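Local coordinates for sensory box/GGDEF domain protein (PDB 3LYX), which probably senses a signal through its PAS domain, the piece crystallised here, and relays it to a GGDEF domain of the family that makes cyclic di-GMP, at residues I20-L25 / V99-E104; Y40-E45 / N53-P58; R83-H86 / H90-W93. All coordinates share one frame; numbering follows the deposited sequence.

Contact 1 (I20-L25 / V99-E104); sequences IVVTDL and VPIYGE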
ATOM      1  N   ILE B  20       1.255  -0.572   6.905  1.00 25.64           N
ATOM      2  CA  ILE B  20       0.830  -1.962   6.994  1.00 26.72           C
ATOM      3  C   ILE B  20       1.407  -2.581   8.267  1.00 26.77           C
ATOM      4  O   ILE B  20       2.602  -2.456   8.537  1.00 26.35           O
ATOM      5  CB  ILE B  20       1.346  -2.800   5.795  1.00 26.19           C
ATOM      6  CG1 ILE B  20       0.906  -2.166   4.466  1.00 29.63           C
ATOM      7  CG2 ILE B  20       0.816  -4.229   5.889  1.00 25.10           C
ATOM      8  CD1 ILE B  20      -0.590  -2.052   4.315  1.00 34.14           C
ATOM      9  N   VAL B  21       0.557  -3.234   9.052  1.00 26.74           N
ATOM     10  CA  VAL B  21       1.007  -3.901  10.270  1.00 25.81           C
ATOM     11  C   VAL B  21       0.399  -5.290  10.274  1.00 25.22           C
ATOM     12  O   VAL B  21      -0.824  -5.446  10.376  1.00 24.28           O
ATOM     13  CB  VAL B  21       0.559  -3.156  11.547  1.00 25.56           C
ATOM     14  CG1 VAL B  21       1.091  -3.872  12.789  1.00 28.69           C
ATOM     15  CG2 VAL B  21       1.060  -1.725  11.513  1.00 28.61           C
ATOM     16  N   VAL B  22       1.257  -6.294  10.144  1.00 23.94           N
ATOM     17  CA  VAL B  22       0.828  -7.683  10.131  1.00 24.83           C
ATOM     18  C   VAL B  22       1.087  -8.291  11.511  1.00 25.89           C
ATOM     19  O   VAL B  22       2.189  -8.163  12.037  1.00 23.64           O
ATOM     20  CB  VAL B  22       1.609  -8.469   9.074  1.00 24.60           C
ATOM     21  CG1 VAL B  22       1.069  -9.883   8.969  1.00 25.32           C
ATOM     22  CG2 VAL B  22       1.530  -7.745   7.729  1.00 25.87           C
ATOM     23  N   THR B  23       0.078  -8.949  12.086  1.00 24.91           N
ATOM     24  CA  THR B  23       0.205  -9.557  13.415  1.00 26.00           C
ATOM     25  C   THR B  23      -0.141 -11.038  13.445  1.00 27.25           C
ATOM     26  O   THR B  23      -0.752 -11.563  12.509  1.00 26.61           O
ATOM     27  CB  THR B  23      -0.725  -8.871  14.444  1.00 25.10           C
ATOM     28  OG1 THR B  23      -2.075  -8.930  13.969  1.00 22.92           O
ATOM     29  CG2 THR B  23      -0.327  -7.419  14.663  1.00 24.36           C
ATOM     30  N   ASP B  24       0.249 -11.716  14.525  1.00 29.26           N
ATOM     31  CA  ASP B  24      -0.072 -13.129  14.660  1.00 29.84           C
ATOM     32  C   ASP B  24      -1.396 -13.246  15.393  1.00 30.66           C
ATOM     33  O   ASP B  24      -2.025 -12.236  15.709  1.00 27.08           O
ATOM     34  CB  ASP B  24       1.024 -13.914  15.408  1.00 30.27           C
ATOM     35  CG  ASP B  24       1.272 -13.408  16.833  1.00 32.90           C
ATOM     36  OD1 ASP B  24       0.376 -12.776  17.437  1.00 32.00           O
ATOM     37  OD2 ASP B  24       2.379 -13.666  17.352  1.00 30.39           O
ATOM     38  N   LEU B  25      -1.820 -14.479  15.649  1.00 31.93           N
ATOM     39  CA  LEU B  25      -3.081 -14.728  16.329  1.00 33.34           C
ATOM     40  C   LEU B  25      -3.185 -14.048  17.671  1.00 33.55           C
ATOM     41  O   LEU B  25      -4.287 -13.838  18.174  1.00 34.49           O
ATOM     42  CB  LEU B  25      -3.294 -16.223  16.529  1.00 34.12           C
ATOM     43  CG  LEU B  25      -3.662 -17.021  15.284  1.00 35.62           C
ATOM     44  CD1 LEU B  25      -3.890 -18.479  15.678  1.00 33.62           C
ATOM     45  CD2 LEU B  25      -4.920 -16.426  14.654  1.00 31.35           C
ATOM     46  N   VAL B  99      -8.179  -7.273   8.653  1.00 25.84           N
ATOM     47  CA  VAL B  99      -8.760  -8.484   8.087  1.00 25.36           C
ATOM     48  C   VAL B  99      -7.862  -9.644   8.488  1.00 25.71           C
ATOM     49  O   VAL B  99      -6.667  -9.463   8.719  1.00 22.49           O
ATOM     50  CB  VAL B  99      -8.894  -8.424   6.536  1.00 25.52           C
ATOM     51  CG1 VAL B  99      -9.762  -7.232   6.146  1.00 28.16           C
ATOM     52  CG2 VAL B  99      -7.525  -8.336   5.868  1.00 23.61           C
ATOM     53  N   PRO B 100      -8.427 -10.853   8.582  1.00 25.95           N
ATOM     54  CA  PRO B 100      -7.637 -12.021   8.969  1.00 25.44           C
ATOM     55  C   PRO B 100      -6.723 -12.518   7.862  1.00 26.30           C
ATOM     56  O   PRO B 100      -7.046 -12.393   6.677  1.00 23.02           O
ATOM     57  CB  PRO B 100      -8.707 -13.043   9.335  1.00 25.73           C
ATOM     58  CG  PRO B 100      -9.788 -12.738   8.366  1.00 26.68           C
ATOM     59  CD  PRO B 100      -9.840 -11.217   8.367  1.00 26.21           C
ATOM     60  N   ILE B 101      -5.558 -13.041   8.239  1.00 24.50           N
ATOM     61  CA  ILE B 101      -4.668 -13.602   7.236  1.00 25.57           C
ATOM     62  C   ILE B 101      -4.738 -15.093   7.472  1.00 26.46           C
ATOM     63  O   ILE B 101      -5.021 -15.533   8.586  1.00 27.42           O
ATOM     64  CB  ILE B 101      -3.211 -13.103   7.358  1.00 26.39           C
ATOM     65  CG1 ILE B 101      -2.648 -13.426   8.737  1.00 23.77           C
ATOM     66  CG2 ILE B 101      -3.166 -11.609   7.057  1.00 28.27           C
ATOM     67  CD1 ILE B 101      -1.141 -13.292   8.799  1.00 23.89           C
ATOM     68  N   TYR B 102      -4.498 -15.866   6.425  1.00 28.00           N
ATOM     69  CA  TYR B 102      -4.584 -17.315   6.513  1.00 30.58           C
ATOM     70  C   TYR B 102      -3.311 -18.037   6.105  1.00 31.52           C
ATOM     71  O   TYR B 102      -2.555 -17.563   5.260  1.00 30.88           O
ATOM     72  CB  TYR B 102      -5.742 -17.795   5.640  1.00 31.96           C
ATOM     73  CG  TYR B 102      -7.080 -17.353   6.159  1.00 35.40           C
ATOM     74  CD1 TYR B 102      -7.883 -18.225   6.882  1.00 34.98           C
ATOM     75  CD2 TYR B 102      -7.519 -16.036   5.982  1.00 36.76           C
ATOM     76  CE1 TYR B 102      -9.094 -17.806   7.423  1.00 37.56           C
ATOM     77  CE2 TYR B 102      -8.728 -15.603   6.523  1.00 38.98           C
ATOM     78  CZ  TYR B 102      -9.508 -16.495   7.240  1.00 37.98           C
ATOM     79  OH  TYR B 102     -10.699 -16.076   7.780  1.00 40.69           O
ATOM     80  N   GLY B 103      -3.093 -19.196   6.717  1.00 33.64           N
ATOM     81  CA  GLY B 103      -1.924 -19.994   6.412  1.00 35.62           C
ATOM     82  C   GLY B 103      -2.125 -20.782   5.130  1.00 38.82           C
ATOM     83  O   GLY B 103      -2.841 -20.352   4.226  1.00 39.10           O
ATOM     84  N   GLU B 104      -1.506 -21.950   5.051  1.00 40.57           N
ATOM     85  CA  GLU B 104      -1.619 -22.776   3.860  1.00 43.22           C
ATOM     86  C   GLU B 104      -2.744 -23.802   4.008  1.00 41.62           C
ATOM     87  O   GLU B 104      -3.088 -24.503   3.055  1.00 42.92           O
ATOM     88  CB  GLU B 104      -0.281 -23.481   3.601  1.00 44.70           C
ATOM     89  CG  GLU B 104       0.942 -22.542   3.641  1.00 48.69           C
ATOM     90  CD  GLU B 104       0.992 -21.562   2.472  1.00 49.78           C
ATOM     91  OE1 GLU B 104       1.024 -22.029   1.308  1.00 50.19           O
ATOM     92  OE2 GLU B 104       1.005 -20.329   2.716  1.00 48.11           O
TER
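Val22 and Ile101 lie on strands 19-24 and 91-102, which run the same way in the sheet without being neighbours, and their CA atoms are 8.6 Å apart. Strand 108-117 passes between the two. It takes backbone hydrogen bonds from both sides: Val21 pairs with Gly113 and Thr23 with Ala111, while Val99 pairs with Leu112. No backbone pairing joins the two segments; the meeting is made by Ile101 reaching past the middle strand to Val22 and to the backbone of Thr23.

Ile101 does most of the reaching. Its CB points toward segment 20-25. Its CG1 branch stands between the backbone N and the carbonyl carbon (chi1 58°), and the extended chain beyond it carries CD1 across. That methyl lies 4.1 Å from Val22 CG1. It also comes 4.1 Å from Thr23 O, a loose approach of a methyl to a carbonyl. Val22 has CG1 trans to its own N (chi1 -175°), which places this methyl on the side of Ile101. The two side chains cross at about a right angle, so they meet methyl to methyl and do not lie along one another.

Around them, Ile101 also packs on Leu112 of the middle strand, and Val22 on Ile30. Gln8 of the second subunit packs on Ile101, and Val16 of that subunit on Ile20. The contact thus sits on a sheet surface that takes part in the dimer.

The buried area is small, 76 Å². The contact is essentially apolar and has no directional bond, so the spacing probably follows from the backbone pairing of both strands to strand 108-117.

Contact 2 (Y40-E45 / N53-P58); sequences YGYSKE and NMLHVP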
ATOM      1  N   TYR B  40       3.713   5.595  12.872  1.00 27.69           N
ATOM      2  CA  TYR B  40       3.831   5.316  14.297  1.00 28.56           C
ATOM      3  C   TYR B  40       5.124   5.771  14.960  1.00 31.14           C
ATOM      4  O   TYR B  40       5.155   5.988  16.181  1.00 31.86           O
ATOM      5  CB  TYR B  40       3.634   3.815  14.534  1.00 26.75           C
ATOM      6  CG  TYR B  40       2.256   3.312  14.154  1.00 26.11           C
ATOM      7  CD1 TYR B  40       1.133   3.673  14.895  1.00 25.30           C
ATOM      8  CD2 TYR B  40       2.071   2.486  13.036  1.00 23.40           C
ATOM      9  CE1 TYR B  40      -0.154   3.224  14.527  1.00 22.69           C
ATOM     10  CE2 TYR B  40       0.806   2.033  12.665  1.00 20.99           C
ATOM     11  CZ  TYR B  40      -0.302   2.408  13.415  1.00 22.87           C
ATOM     12  OH  TYR B  40      -1.557   1.968  13.054  1.00 22.55           O
ATOM     13  N   GLY B  41       6.191   5.899  14.173  1.00 31.86           N
ATOM     14  CA  GLY B  41       7.460   6.345  14.721  1.00 31.58           C
ATOM     15  C   GLY B  41       8.504   5.267  14.938  1.00 32.23           C
ATOM     16  O   GLY B  41       9.687   5.575  15.036  1.00 33.34           O
ATOM     17  N   TYR B  42       8.078   4.008  15.008  1.00 30.75           N
ATOM     18  CA  TYR B  42       8.988   2.880  15.234  1.00 30.58           C
ATOM     19  C   TYR B  42       9.504   2.278  13.930  1.00 30.08           C
ATOM     20  O   TYR B  42       8.777   2.236  12.938  1.00 31.69           O
ATOM     21  CB  TYR B  42       8.272   1.766  15.993  1.00 29.86           C
ATOM     22  CG  TYR B  42       7.628   2.176  17.296  1.00 31.61           C
ATOM     23  CD1 TYR B  42       8.355   2.159  18.493  1.00 33.79           C
ATOM     24  CD2 TYR B  42       6.278   2.531  17.344  1.00 29.50           C
ATOM     25  CE1 TYR B  42       7.748   2.474  19.705  1.00 32.21           C
ATOM     26  CE2 TYR B  42       5.664   2.849  18.545  1.00 31.83           C
ATOM     27  CZ  TYR B  42       6.404   2.814  19.723  1.00 32.39           C
ATOM     28  OH  TYR B  42       5.793   3.091  20.918  1.00 31.22           O
ATOM     29  N   SER B  43      10.750   1.802  13.944  1.00 28.24           N
ATOM     30  CA  SER B  43      11.359   1.169  12.769  1.00 27.78           C
ATOM     31  C   SER B  43      11.050  -0.328  12.869  1.00 28.52           C
ATOM     32  O   SER B  43      10.568  -0.780  13.903  1.00 30.43           O
ATOM     33  CB  SER B  43      12.880   1.394  12.763  1.00 27.41           C
ATOM     34  OG  SER B  43      13.510   0.783  13.884  1.00 24.85           O
ATOM     35  N   LYS B  44      11.324  -1.095  11.816  1.00 28.47           N
ATOM     36  CA  LYS B  44      11.048  -2.533  11.833  1.00 29.96           C
ATOM     37  C   LYS B  44      11.682  -3.234  13.038  1.00 30.94           C
ATOM     38  O   LYS B  44      11.054  -4.087  13.672  1.00 26.93           O
ATOM     39  CB  LYS B  44      11.544  -3.210  10.546  1.00 34.96           C
ATOM     40  CG  LYS B  44      10.969  -2.647   9.255  1.00 40.24           C
ATOM     41  CD  LYS B  44      11.224  -3.594   8.079  1.00 45.66           C
ATOM     42  CE  LYS B  44      10.651  -3.055   6.757  1.00 46.04           C
ATOM     43  NZ  LYS B  44      11.417  -1.872   6.269  1.00 46.65           N
ATOM     44  N   GLU B  45      12.924  -2.867  13.352  1.00 31.83           N
ATOM     45  CA  GLU B  45      13.639  -3.460  14.482  1.00 31.58           C
ATOM     46  C   GLU B  45      12.926  -3.213  15.805  1.00 30.56           C
ATOM     47  O   GLU B  45      12.974  -4.043  16.705  1.00 30.85           O
ATOM     48  CB  GLU B  45      15.056  -2.885  14.594  1.00 34.40           C
ATOM     49  CG  GLU B  45      15.988  -3.199  13.440  1.00 38.38           C
ATOM     50  CD  GLU B  45      15.637  -2.426  12.191  1.00 40.83           C
ATOM     51  OE1 GLU B  45      15.358  -1.214  12.306  1.00 41.51           O
ATOM     52  OE2 GLU B  45      15.651  -3.029  11.097  1.00 44.17           O
ATOM     53  N   ASN B  53      -0.660  -3.810  20.706  1.00 24.74           N
ATOM     54  CA  ASN B  53      -1.330  -2.844  21.573  1.00 26.48           C
ATOM     55  C   ASN B  53      -0.395  -1.745  22.077  1.00 27.31           C
ATOM     56  O   ASN B  53      -0.842  -0.797  22.715  1.00 27.13           O
ATOM     57  CB  ASN B  53      -2.047  -3.520  22.761  1.00 28.96           C
ATOM     58  CG  ASN B  53      -1.107  -4.268  23.688  1.00 30.35           C
ATOM     59  OD1 ASN B  53      -0.003  -3.814  23.983  1.00 30.54           O
ATOM     60  ND2 ASN B  53      -1.563  -5.417  24.180  1.00 33.40           N
ATOM     61  N   MET B  54       0.900  -1.862  21.786  1.00 27.76           N
ATOM     62  CA  MET B  54       1.833  -0.824  22.207  1.00 28.67           C
ATOM     63  C   MET B  54       1.533   0.437  21.376  1.00 28.28           C
ATOM     64  O   MET B  54       1.967   1.537  21.724  1.00 27.97           O
ATOM     65  CB  MET B  54       3.295  -1.296  22.035  1.00 28.26           C
ATOM     66  CG  MET B  54       4.048  -0.820  20.799  1.00 29.35           C
ATOM     67  SD  MET B  54       5.828  -1.319  20.786  1.00 28.46           S
ATOM     68  CE  MET B  54       6.468  -0.123  21.811  1.00 27.93           C
ATOM     69  N   LEU B  55       0.748   0.270  20.307  1.00 27.85           N
ATOM     70  CA  LEU B  55       0.367   1.383  19.423  1.00 28.61           C
ATOM     71  C   LEU B  55      -0.949   2.055  19.841  1.00 28.91           C
ATOM     72  O   LEU B  55      -1.339   3.088  19.285  1.00 25.77           O
ATOM     73  CB  LEU B  55       0.228   0.895  17.976  1.00 28.27           C
ATOM     74  CG  LEU B  55       1.409   0.155  17.345  1.00 25.97           C
ATOM     75  CD1 LEU B  55       1.003  -0.326  15.965  1.00 25.91           C
ATOM     76  CD2 LEU B  55       2.636   1.068  17.267  1.00 25.74           C
ATOM     77  N   HIS B  56      -1.628   1.454  20.815  1.00 29.06           N
ATOM     78  CA  HIS B  56      -2.893   1.978  21.327  1.00 31.53           C
ATOM     79  C   HIS B  56      -2.648   2.912  22.500  1.00 32.69           C
ATOM     80  O   HIS B  56      -1.585   2.883  23.134  1.00 31.43           O
ATOM     81  CB  HIS B  56      -3.779   0.843  21.848  1.00 30.23           C
ATOM     82  CG  HIS B  56      -4.204  -0.137  20.802  1.00 26.89           C
ATOM     83  ND1 HIS B  56      -4.618  -1.414  21.112  1.00 23.30           N
ATOM     84  CD2 HIS B  56      -4.300  -0.023  19.457  1.00 25.96           C
ATOM     85  CE1 HIS B  56      -4.947  -2.047  20.001  1.00 25.54           C
ATOM     86  NE2 HIS B  56      -4.763  -1.225  18.982  1.00 24.38           N
ATOM     87  N   VAL B  57      -3.644   3.740  22.789  1.00 34.18           N
ATOM     88  CA  VAL B  57      -3.570   4.626  23.935  1.00 34.56           C
ATOM     89  C   VAL B  57      -4.060   3.694  25.038  1.00 34.95           C
ATOM     90  O   VAL B  57      -5.154   3.137  24.942  1.00 33.84           O
ATOM     91  CB  VAL B  57      -4.523   5.817  23.786  1.00 34.51           C
ATOM     92  CG1 VAL B  57      -4.429   6.717  25.015  1.00 34.91           C
ATOM     93  CG2 VAL B  57      -4.169   6.588  22.531  1.00 35.73           C
ATOM     94  N   PRO B  58      -3.252   3.502  26.091  1.00 36.48           N
ATOM     95  CA  PRO B  58      -3.586   2.622  27.217  1.00 37.73           C
ATOM     96  C   PRO B  58      -5.054   2.269  27.439  1.00 38.51           C
ATOM     97  O   PRO B  58      -5.405   1.092  27.530  1.00 40.05           O
ATOM     98  CB  PRO B  58      -2.964   3.350  28.399  1.00 39.36           C
ATOM     99  CG  PRO B  58      -1.675   3.828  27.797  1.00 36.37           C
ATOM    100  CD  PRO B  58      -2.122   4.380  26.446  1.00 36.59           C
TER
HETATM  101  O   HOH W   1       3.337   3.856  20.890  1.00 41.06           O
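Leu55 puts its two methyls against two tyrosines. CD1 sits over the centre of the Tyr40 ring, 3.9 Å from the centroid and only 6° off the ring normal, a clear CH-pi contact. CD2 goes to both rings: it is 3.8 Å from Tyr40 CD1 and 3.7 Å from Tyr42 CE2. The leucine fork is thus shared between the rings.

Met54 and Tyr42 extend toward each other from opposite directions. Met54 SD lies above the Tyr42 ring face, 4.6 Å from the centroid and displaced toward the rim, a Met-aromatic contact. The chain bends at chi3 (-80°), and this brings CE to 3.4 Å from Tyr42 OH. The hydroxyl donates to a water in the ring plane, with OH to water O at 2.6 Å. That water donates in turn to Met54 O, at 2.8 Å. The phenol end is therefore tied to the backbone of segment 53-58 through one water.

Further out, Trp32 meets the Tyr40 ring, touches Leu55 and bonds through NE1 to Tyr42 O. Gly41, with positive phi (103°), follows helix 34-40; a CB here would jam against the carbonyl O of Tyr40. The CB atoms of Tyr40 and Tyr42 both point toward segment 53-58. Replacing Tyr40 by an alanine would probably leave Leu55 CD1 without its ring face and Trp32 without its aromatic partner.

Helix 34-40, the short helix 44-47 and the 3-10 turn ending at Leu55 belong to the helical part that PAS domains place against one face of their sheet. Here the packing joins the end of helix 34-40 to the 3-10 segment 53-55, within that helical part of the PAS fold.

Contact 3 (R83-H86 / H90-W93); sequences RMLH and HIGW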
ATOM      1  N   ARG B  83      -7.871   6.036  18.139  1.00 29.85           N
ATOM      2  CA  ARG B  83      -6.748   6.858  18.556  1.00 32.46           C
ATOM      3  C   ARG B  83      -5.460   6.084  18.300  1.00 32.91           C
ATOM      4  O   ARG B  83      -5.459   4.854  18.206  1.00 31.60           O
ATOM      5  CB  ARG B  83      -6.850   7.237  20.037  1.00 33.45           C
ATOM      6  CG  ARG B  83      -7.867   8.336  20.323  1.00 33.77           C
ATOM      7  CD  ARG B  83      -7.757   8.845  21.749  1.00 35.63           C
ATOM      8  NE  ARG B  83      -7.946   7.770  22.716  1.00 36.87           N
ATOM      9  CZ  ARG B  83      -7.858   7.922  24.034  1.00 39.58           C
ATOM     10  NH1 ARG B  83      -7.581   9.111  24.550  1.00 39.27           N
ATOM     11  NH2 ARG B  83      -8.049   6.880  24.837  1.00 39.58           N
ATOM     12  N   MET B  84      -4.368   6.822  18.198  1.00 32.71           N
ATOM     13  CA  MET B  84      -3.063   6.253  17.925  1.00 33.47           C
ATOM     14  C   MET B  84      -2.062   6.861  18.910  1.00 34.92           C
ATOM     15  O   MET B  84      -2.145   8.048  19.232  1.00 35.76           O
ATOM     16  CB  MET B  84      -2.692   6.607  16.482  1.00 34.36           C
ATOM     17  CG  MET B  84      -1.342   6.154  16.011  1.00 34.46           C
ATOM     18  SD  MET B  84      -0.760   7.243  14.700  1.00 31.89           S
ATOM     19  CE  MET B  84       0.469   8.164  15.638  1.00 35.42           C
ATOM     20  N   LEU B  85      -1.139   6.044  19.407  1.00 35.20           N
ATOM     21  CA  LEU B  85      -0.117   6.521  20.333  1.00 33.96           C
ATOM     22  C   LEU B  85       1.230   6.424  19.626  1.00 33.15           C
ATOM     23  O   LEU B  85       1.737   5.325  19.371  1.00 31.98           O
ATOM     24  CB  LEU B  85      -0.102   5.678  21.613  1.00 33.28           C
ATOM     25  CG  LEU B  85       1.016   6.021  22.611  1.00 34.29           C
ATOM     26  CD1 LEU B  85       0.904   7.477  23.035  1.00 31.07           C
ATOM     27  CD2 LEU B  85       0.946   5.101  23.822  1.00 32.72           C
ATOM     28  N   HIS B  86       1.794   7.582  19.291  1.00 33.09           N
ATOM     29  CA  HIS B  86       3.069   7.643  18.587  1.00 33.39           C
ATOM     30  C   HIS B  86       4.221   7.307  19.520  1.00 34.17           C
ATOM     31  O   HIS B  86       4.091   7.404  20.735  1.00 34.45           O
ATOM     32  CB  HIS B  86       3.272   9.041  17.985  1.00 34.90           C
ATOM     33  CG  HIS B  86       4.446   9.137  17.055  1.00 36.11           C
ATOM     34  ND1 HIS B  86       5.747   9.229  17.502  1.00 35.49           N
ATOM     35  CD2 HIS B  86       4.513   9.142  15.702  1.00 37.36           C
ATOM     36  CE1 HIS B  86       6.563   9.287  16.464  1.00 37.53           C
ATOM     37  NE2 HIS B  86       5.840   9.236  15.360  1.00 36.43           N
ATOM     38  N   HIS B  90       3.013  11.443  21.527  1.00 44.37           N
ATOM     39  CA  HIS B  90       1.797  12.195  21.232  1.00 44.36           C
ATOM     40  C   HIS B  90       0.669  11.275  20.776  1.00 44.21           C
ATOM     41  O   HIS B  90       0.900  10.136  20.370  1.00 44.04           O
ATOM     42  CB  HIS B  90       2.052  13.299  20.191  1.00 46.46           C
ATOM     43  CG  HIS B  90       1.995  12.836  18.769  1.00 47.00           C
ATOM     44  ND1 HIS B  90       3.113  12.440  18.066  1.00 47.73           N
ATOM     45  CD2 HIS B  90       0.952  12.718  17.912  1.00 47.96           C
ATOM     46  CE1 HIS B  90       2.761  12.101  16.837  1.00 48.28           C
ATOM     47  NE2 HIS B  90       1.455  12.260  16.719  1.00 48.48           N
ATOM     48  N   ILE B  91      -0.559  11.772  20.866  1.00 43.49           N
ATOM     49  CA  ILE B  91      -1.727  10.998  20.473  1.00 44.24           C
ATOM     50  C   ILE B  91      -2.342  11.567  19.200  1.00 44.11           C
ATOM     51  O   ILE B  91      -2.278  12.770  18.953  1.00 44.70           O
ATOM     52  CB  ILE B  91      -2.803  11.001  21.591  1.00 45.29           C
ATOM     53  CG1 ILE B  91      -2.328  10.177  22.793  1.00 44.79           C
ATOM     54  CG2 ILE B  91      -4.100  10.415  21.066  1.00 44.76           C
ATOM     55  CD1 ILE B  91      -1.081  10.707  23.470  1.00 48.72           C
ATOM     56  N   GLY B  92      -2.935  10.694  18.394  1.00 44.10           N
ATOM     57  CA  GLY B  92      -3.559  11.131  17.161  1.00 41.17           C
ATOM     58  C   GLY B  92      -4.658  10.171  16.761  1.00 39.65           C
ATOM     59  O   GLY B  92      -4.934   9.218  17.483  1.00 39.91           O
ATOM     60  N   TRP B  93      -5.307  10.427  15.630  1.00 38.61           N
ATOM     61  CA  TRP B  93      -6.364   9.542  15.153  1.00 37.11           C
ATOM     62  C   TRP B  93      -5.974   8.980  13.798  1.00 35.82           C
ATOM     63  O   TRP B  93      -5.299   9.644  13.012  1.00 37.11           O
ATOM     64  CB  TRP B  93      -7.704  10.276  15.030  1.00 38.65           C
ATOM     65  CG  TRP B  93      -8.324  10.648  16.336  1.00 38.34           C
ATOM     66  CD1 TRP B  93      -8.025  11.731  17.110  1.00 39.71           C
ATOM     67  CD2 TRP B  93      -9.331   9.917  17.041  1.00 39.86           C
ATOM     68  NE1 TRP B  93      -8.783  11.721  18.254  1.00 39.79           N
ATOM     69  CE2 TRP B  93      -9.593  10.616  18.240  1.00 38.82           C
ATOM     70  CE3 TRP B  93     -10.038   8.735  16.779  1.00 38.22           C
ATOM     71  CZ2 TRP B  93     -10.529  10.172  19.177  1.00 39.03           C
ATOM     72  CZ3 TRP B  93     -10.969   8.294  17.710  1.00 38.56           C
ATOM     73  CH2 TRP B  93     -11.205   9.012  18.894  1.00 39.11           C
TER
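A beta hairpin joins Arg83-His86 to His90-Trp93, with the two antiparallel strands closing just before the turn. Met84 and Gly92 form the hydrogen-bonded pair. Met84 N gives to Gly92 O at 2.6 Å, the donor tilted 33° from the carbonyl plane, and Gly92 N returns a bond to Met84 O at 2.9 Å. Nearer the turn, His86 N reaches His90 O at 2.9 Å and lies almost in line with that carbonyl.

The side chains of Arg83, Leu85, Ile91 and Trp93 share one face. Arg83 lays CG over the six-membered ring of Trp93, 3.5 Å from its centroid, a CH-pi contact made by the aliphatic part. The guanidinium goes on to a salt bridge with Asp60. Leu85 CD1 touches Ile91 CD1 at 3.8 Å.

The two histidines meet beside the turn. His86 CB sits over a face of the His90 ring, 3.3 Å from CE1. The ring planes are 22° apart but slid, so they barely overlap. His90 CG stands between the backbone N and the carbonyl carbon (chi1 84°), which turns a face of the ring to His86 CB. Asp88 in the turn fixes both rings: its N bonds His86 ND1 and its OD1 bonds His90 ND1.

Strand 78-85 is an outermost strand of the chain's sheet, with strand 91-102 next inward. On the Met84 face, Leu39 and Tyr40 of helix 34-40 pack on Met84. On the other face, Val57 and Pro58 of the loop before helix 61-75 lie against Arg83, Ile91 and Leu85.

In the fold
Contacts 2 and 3 are neighbours, with centres about 10 Å apart on the same side of the chain's centre. A probable backbone hydrogen bond joins them, Leu55 O to Leu85 N at 3.0 Å. Gly41 CA also packs on His86 NE2 at 3.4 Å. Contact 1 lies on the opposite side of the chain's centre. Its centre is about 17 Å from that of contact 2 and about 23 Å from that of contact 3. It still touches contact 2, Val21 CG2 to Tyr40 CE2 at 3.9 Å. Contacts 1 and 3 share strand 91-102. Both lie in the PAS sheet, and contact 2, in the helical part, touches both.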